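Local coordinates for protein pentafunctional AROM polypeptide (Schizosaccharomyces pombe, PDB 5SWV) that probably catalyses the 3-dehydroquinate dehydratase and shikimate dehydrogenase steps of the shikimate pathway, as the C-terminal part of a five-activity polypeptide, at residues Q507-F512 and M518-D523; Y274-L279 and F522-Q527. One frame throughout, in Å; residues are numbered along the deposited sequence.

Contact 1. Residues Q507-F512 and M518-D523; sequences QGLASF and MTAPFD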
loop_
_atom_site.group_PDB
_atom_site.type_symbol
_atom_site.label_atom_id
_atom_site.label_comp_id
_atom_site.label_asym_id
_atom_site.label_seq_id
_atom_site.Cartn_x
_atom_site.Cartn_y
_atom_site.Cartn_z
ATOM N N GLN A 507 -8.926 7.975 -4.570
ATOM C CA GLN A 507 -9.858 6.947 -5.112
ATOM C C GLN A 507 -9.301 6.298 -6.342
ATOM O O GLN A 507 -9.309 5.070 -6.458
ATOM C CB GLN A 507 -11.205 7.527 -5.534
ATOM C CG GLN A 507 -12.090 7.925 -4.381
ATOM C CD GLN A 507 -13.274 8.760 -4.829
ATOM O OE1 GLN A 507 -13.569 8.835 -6.037
ATOM N NE2 GLN A 507 -13.963 9.401 -3.856
ATOM N N GLY A 508 -8.867 7.150 -7.270
ATOM C CA GLY A 508 -8.190 6.724 -8.482
ATOM C C GLY A 508 -6.949 5.906 -8.196
ATOM O O GLY A 508 -6.737 4.892 -8.841
ATOM N N LEU A 509 -6.141 6.327 -7.224
ATOM C CA LEU A 509 -4.903 5.607 -6.894
ATOM C C LEU A 509 -5.180 4.217 -6.320
ATOM O O LEU A 509 -4.505 3.256 -6.660
ATOM C CB LEU A 509 -4.012 6.432 -5.956
ATOM C CG LEU A 509 -3.416 7.703 -6.585
ATOM C CD1 LEU A 509 -2.788 8.608 -5.531
ATOM C CD2 LEU A 509 -2.390 7.368 -7.646
ATOM N N ALA A 510 -6.191 4.113 -5.476
ATOM C CA ALA A 510 -6.669 2.818 -5.001
ATOM C C ALA A 510 -7.121 1.899 -6.148
ATOM O O ALA A 510 -6.831 0.704 -6.147
ATOM C CB ALA A 510 -7.815 3.025 -4.024
ATOM N N SER A 511 -7.829 2.460 -7.122
ATOM C CA SER A 511 -8.259 1.688 -8.280
ATOM C C SER A 511 -7.047 1.201 -9.051
ATOM O O SER A 511 -6.974 0.029 -9.437
ATOM C CB SER A 511 -9.164 2.515 -9.179
ATOM O OG SER A 511 -10.353 2.878 -8.501
ATOM N N PHE A 512 -6.087 2.102 -9.234
ATOM C CA PHE A 512 -4.816 1.791 -9.898
ATOM C C PHE A 512 -4.057 0.652 -9.211
ATOM O O PHE A 512 -3.513 -0.232 -9.893
ATOM C CB PHE A 512 -3.932 3.052 -9.983
ATOM C CG PHE A 512 -2.570 2.805 -10.567
ATOM C CD1 PHE A 512 -2.372 2.855 -11.944
ATOM C CD2 PHE A 512 -1.478 2.524 -9.741
ATOM C CE1 PHE A 512 -1.112 2.630 -12.493
ATOM C CE2 PHE A 512 -0.214 2.293 -10.283
ATOM C CZ PHE A 512 -0.031 2.350 -11.661
ATOM N N MET A 518 0.294 -2.321 -7.766
ATOM C CA MET A 518 1.326 -1.365 -7.348
ATOM C C MET A 518 0.726 -0.040 -6.930
ATOM O O MET A 518 -0.221 0.428 -7.545
ATOM C CB MET A 518 2.289 -1.126 -8.512
ATOM C CG MET A 518 3.028 -2.399 -8.932
ATOM S SD MET A 518 4.149 -2.256 -10.332
ATOM C CE MET A 518 3.043 -1.511 -11.505
ATOM N N THR A 519 1.289 0.566 -5.886
ATOM C CA THR A 519 0.896 1.917 -5.512
ATOM C C THR A 519 1.594 2.899 -6.419
ATOM O O THR A 519 2.548 2.546 -7.096
ATOM C CB THR A 519 1.275 2.288 -4.077
ATOM O OG1 THR A 519 2.696 2.286 -3.966
ATOM C CG2 THR A 519 0.645 1.327 -3.052
ATOM N N ALA A 520 1.106 4.132 -6.419
ATOM C CA ALA A 520 1.710 5.237 -7.154
ATOM C C ALA A 520 1.803 6.457 -6.222
ATOM O O ALA A 520 0.971 6.593 -5.337
ATOM C CB ALA A 520 0.862 5.550 -8.370
ATOM N N PRO A 521 2.779 7.363 -6.432
ATOM C CA PRO A 521 2.981 8.461 -5.478
ATOM C C PRO A 521 1.917 9.548 -5.587
ATOM O O PRO A 521 1.633 10.020 -6.695
ATOM C CB PRO A 521 4.343 9.028 -5.884
ATOM C CG PRO A 521 4.508 8.679 -7.329
ATOM C CD PRO A 521 3.503 7.618 -7.690
ATOM N N PHE A 522 1.343 9.942 -4.451
ATOM C CA PHE A 522 0.244 10.893 -4.458
ATOM C C PHE A 522 0.672 12.255 -4.990
ATOM O O PHE A 522 0.016 12.788 -5.862
ATOM C CB PHE A 522 -0.353 11.030 -3.068
ATOM C CG PHE A 522 -1.287 12.204 -2.914
ATOM C CD1 PHE A 522 -2.629 12.085 -3.227
ATOM C CD2 PHE A 522 -0.814 13.430 -2.445
ATOM C CE1 PHE A 522 -3.484 13.165 -3.079
ATOM C CE2 PHE A 522 -1.662 14.514 -2.295
ATOM C CZ PHE A 522 -3.000 14.381 -2.610
ATOM N N ASP A 523 1.768 12.797 -4.467
ATOM C CA ASP A 523 2.191 14.179 -4.756
ATOM C C ASP A 523 2.301 14.547 -6.234
ATOM O O ASP A 523 1.679 15.512 -6.672
ATOM C CB ASP A 523 3.537 14.483 -4.092
ATOM C CG ASP A 523 3.426 14.758 -2.603
ATOM O OD1 ASP A 523 2.309 14.751 -2.019
ATOM O OD2 ASP A 523 4.500 15.001 -2.015
HETATM O O HOH W 1 -1.812 3.541 -5.950
#
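Leu509 and Phe512, one turn apart on helix 500-516, meet the extended loop 518-521 and the first residue of helix 522-530. The apolar contacts centre on Ala520, whose methyl points at the helix: its CB is 3.8 Å from Leu509 CD2 and 3.9 Å from Phe512 CE2. The other leucine branch serves Phe522, with Leu509 CD1 3.9 Å from Phe522 CA and 4.2 Å from Phe522 CD1, at the ring edge and near its plane. With CG of Phe512 anti to the backbone N (chi1 176°), the benzyl group extends to the loop, its CD2-CE2 side lying obliquely beside Met518 O; Leu277 of helix 266-277 touches both Phe512 and Ala520. The polar link runs through one water, which donates to Leu509 O at 2.8 Å and accepts a weak bond from Ala520 N at 3.0 Å. Beyond the two segments, Phe522 makes a cation-pi contact with Arg506, and Thr519 OG1 is hydrogen-bonded to Gly35 N, tying the loop to the type I dehydroquinase range. The loop thus leads back alongside helix 500-516 on apolar contacts, while the water gives its amide a partner that the helix carbonyl does not supply directly.

Contact 2. Residues Y274-L279 and F522-Q527; sequences YELLGL and FDAVYQ
This is a small apolar contact between two helices far apart in sequence, joining the end of helix 266-277, in the range of the substrate-binding domain, to the C-terminal helix 522-530. Leu276 supplies the whole of one side. Its CD1 methyl lies 3.9 Å from Val525 CG2 and 4.0 Å from Ala524 CB, so a single branch meets two consecutive residues of the opposing helix. CG of Leu276 lies anti to its own carbonyl carbon (chi1 -64°), and the side chain extends across to that helix. Val525 presents CG2, the methyl beside its backbone N, while Ala524 points its CB at the leucine. The backbones stay well separated, 8.7 Å between CA of Leu276 and CA of Ala524, and the joint buried surface is just 96 Å². Pro521 also touches Leu276, extending the apolar patch to the start of helix 522-530. The next residue, Leu277, touches Val34 and Val236, both in the dehydroquinase range, before the helix gives way at Gly278. The C-terminal helix thus packs against the substrate-binding domain, consistent with shikimate dehydrogenases, where the chain returns to that domain after the nucleotide-binding domain.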
loop_
_atom_site.group_PDB
_atom_site.type_symbol
_atom_site.label_atom_id
_atom_site.label_comp_id
_atom_site.label_asym_id
_atom_site.label_seq_id
_atom_site.Cartn_x
_atom_site.Cartn_y
_atom_site.Cartn_z
ATOM N N TYR A 274 1.121 5.632 -14.915
ATOM C CA TYR A 274 1.841 4.705 -15.804
ATOM C C TYR A 274 3.257 5.196 -16.078
ATOM O O TYR A 274 4.225 4.428 -16.048
ATOM C CB TYR A 274 1.130 4.527 -17.151
ATOM C CG TYR A 274 -0.339 4.157 -17.085
ATOM C CD1 TYR A 274 -0.806 3.221 -16.167
ATOM C CD2 TYR A 274 -1.260 4.737 -17.953
ATOM C CE1 TYR A 274 -2.143 2.899 -16.092
ATOM C CE2 TYR A 274 -2.595 4.412 -17.892
ATOM C CZ TYR A 274 -3.033 3.493 -16.954
ATOM O OH TYR A 274 -4.364 3.146 -16.896
ATOM N N GLU A 275 3.352 6.494 -16.335
ATOM C CA GLU A 275 4.594 7.159 -16.677
ATOM C C GLU A 275 5.589 7.105 -15.535
ATOM O O GLU A 275 6.746 6.836 -15.759
ATOM C CB GLU A 275 4.296 8.605 -17.025
ATOM C CG GLU A 275 5.399 9.309 -17.780
ATOM C CD GLU A 275 5.336 10.830 -17.641
ATOM O OE1 GLU A 275 4.274 11.389 -17.239
ATOM O OE2 GLU A 275 6.376 11.472 -17.939
ATOM N N LEU A 276 5.126 7.351 -14.315
ATOM C CA LEU A 276 5.964 7.251 -13.111
ATOM C C LEU A 276 6.355 5.828 -12.714
ATOM O O LEU A 276 7.309 5.651 -11.990
ATOM C CB LEU A 276 5.273 7.927 -11.925
ATOM C CG LEU A 276 5.060 9.451 -12.063
ATOM C CD1 LEU A 276 3.960 9.947 -11.126
ATOM C CD2 LEU A 276 6.356 10.220 -11.821
ATOM N N LEU A 277 5.632 4.823 -13.182
ATOM C CA LEU A 277 5.924 3.429 -12.841
ATOM C C LEU A 277 6.450 2.571 -13.988
ATOM O O LEU A 277 6.693 1.369 -13.794
ATOM C CB LEU A 277 4.669 2.798 -12.244
ATOM C CG LEU A 277 4.593 3.149 -10.762
ATOM C CD1 LEU A 277 3.255 3.737 -10.413
ATOM C CD2 LEU A 277 4.916 1.921 -9.932
ATOM N N GLY A 278 6.657 3.183 -15.157
ATOM C CA GLY A 278 7.273 2.502 -16.290
ATOM C C GLY A 278 6.337 1.531 -16.973
ATOM O O GLY A 278 6.792 0.540 -17.550
ATOM N N LEU A 279 5.038 1.824 -16.923
ATOM C CA LEU A 279 4.018 0.957 -17.486
ATOM C C LEU A 279 3.552 1.469 -18.855
ATOM O O LEU A 279 3.563 2.667 -19.101
ATOM C CB LEU A 279 2.824 0.852 -16.519
ATOM C CG LEU A 279 3.050 0.113 -15.194
ATOM C CD1 LEU A 279 1.738 0.047 -14.431
ATOM C CD2 LEU A 279 3.578 -1.300 -15.411
ATOM N N PHE A 522 1.343 9.942 -4.451
ATOM C CA PHE A 522 0.244 10.893 -4.458
ATOM C C PHE A 522 0.672 12.255 -4.990
ATOM O O PHE A 522 0.016 12.788 -5.862
ATOM C CB PHE A 522 -0.353 11.030 -3.068
ATOM C CG PHE A 522 -1.287 12.204 -2.914
ATOM C CD1 PHE A 522 -2.629 12.085 -3.227
ATOM C CD2 PHE A 522 -0.814 13.430 -2.445
ATOM C CE1 PHE A 522 -3.484 13.165 -3.079
ATOM C CE2 PHE A 522 -1.662 14.514 -2.295
ATOM C CZ PHE A 522 -3.000 14.381 -2.610
ATOM N N ASP A 523 1.768 12.797 -4.467
ATOM C CA ASP A 523 2.191 14.179 -4.756
ATOM C C ASP A 523 2.301 14.547 -6.234
ATOM O O ASP A 523 1.679 15.512 -6.672
ATOM C CB ASP A 523 3.537 14.483 -4.092
ATOM C CG ASP A 523 3.426 14.758 -2.603
ATOM O OD1 ASP A 523 2.309 14.751 -2.019
ATOM O OD2 ASP A 523 4.500 15.001 -2.015
ATOM N N ALA A 524 3.100 13.793 -6.990
ATOM C CA ALA A 524 3.322 14.087 -8.414
ATOM C C ALA A 524 2.093 13.816 -9.267
ATOM O O ALA A 524 1.894 14.472 -10.283
ATOM C CB ALA A 524 4.514 13.318 -8.959
ATOM N N VAL A 525 1.267 12.861 -8.859
ATOM C CA VAL A 525 0.039 12.573 -9.584
ATOM C C VAL A 525 -0.980 13.683 -9.337
ATOM O O VAL A 525 -1.709 14.066 -10.246
ATOM C CB VAL A 525 -0.554 11.216 -9.186
ATOM C CG1 VAL A 525 -1.868 10.980 -9.905
ATOM C CG2 VAL A 525 0.405 10.088 -9.540
ATOM N N TYR A 526 -1.019 14.185 -8.108
ATOM C CA TYR A 526 -1.868 15.313 -7.740
ATOM C C TYR A 526 -1.439 16.596 -8.476
ATOM O O TYR A 526 -2.291 17.338 -8.953
ATOM C CB TYR A 526 -1.860 15.483 -6.200
ATOM C CG TYR A 526 -2.701 16.615 -5.668
ATOM C CD1 TYR A 526 -2.194 17.920 -5.602
ATOM C CD2 TYR A 526 -4.000 16.395 -5.230
ATOM C CE1 TYR A 526 -2.957 18.971 -5.132
ATOM C CE2 TYR A 526 -4.775 17.445 -4.749
ATOM C CZ TYR A 526 -4.245 18.728 -4.703
ATOM O OH TYR A 526 -5.000 19.759 -4.226
ATOM N N GLN A 527 -0.134 16.842 -8.594
ATOM C CA GLN A 527 0.364 18.059 -9.282
ATOM C C GLN A 527 -0.074 18.198 -10.737
ATOM O O GLN A 527 -0.264 19.318 -11.207
ATOM C CB GLN A 527 1.907 18.195 -9.194
ATOM C CG GLN A 527 2.452 18.633 -7.824
ATOM C CD GLN A 527 1.668 19.795 -7.182
ATOM O OE1 GLN A 527 1.337 20.782 -7.853
ATOM N NE2 GLN A 527 1.356 19.674 -5.885
#

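Contacts 1 and 2 have centres about 8 Å apart and share Phe522 and Asp523 at the start of helix 522-530. Along the chain, 274-279 comes first, in the substrate-binding range; 507-512 and 518-523 follow more than 220 residues later, after the parallel six-stranded sheet, and 522-527 overlaps the latter. The two contacts also touch directly: Met518 CE is 3.6 Å from Leu279 CD1, and Phe512 CE1 is 3.7 Å from Tyr274 CD1. Side chains of helices 266-277, 500-516 and 522-530 and their adjoining loops thus meet in one neighbourhood, where Leu277 reaches Ala520. The chain's last two helices are thereby set against the substrate-binding domain, consistent with the shikimate dehydrogenase fold.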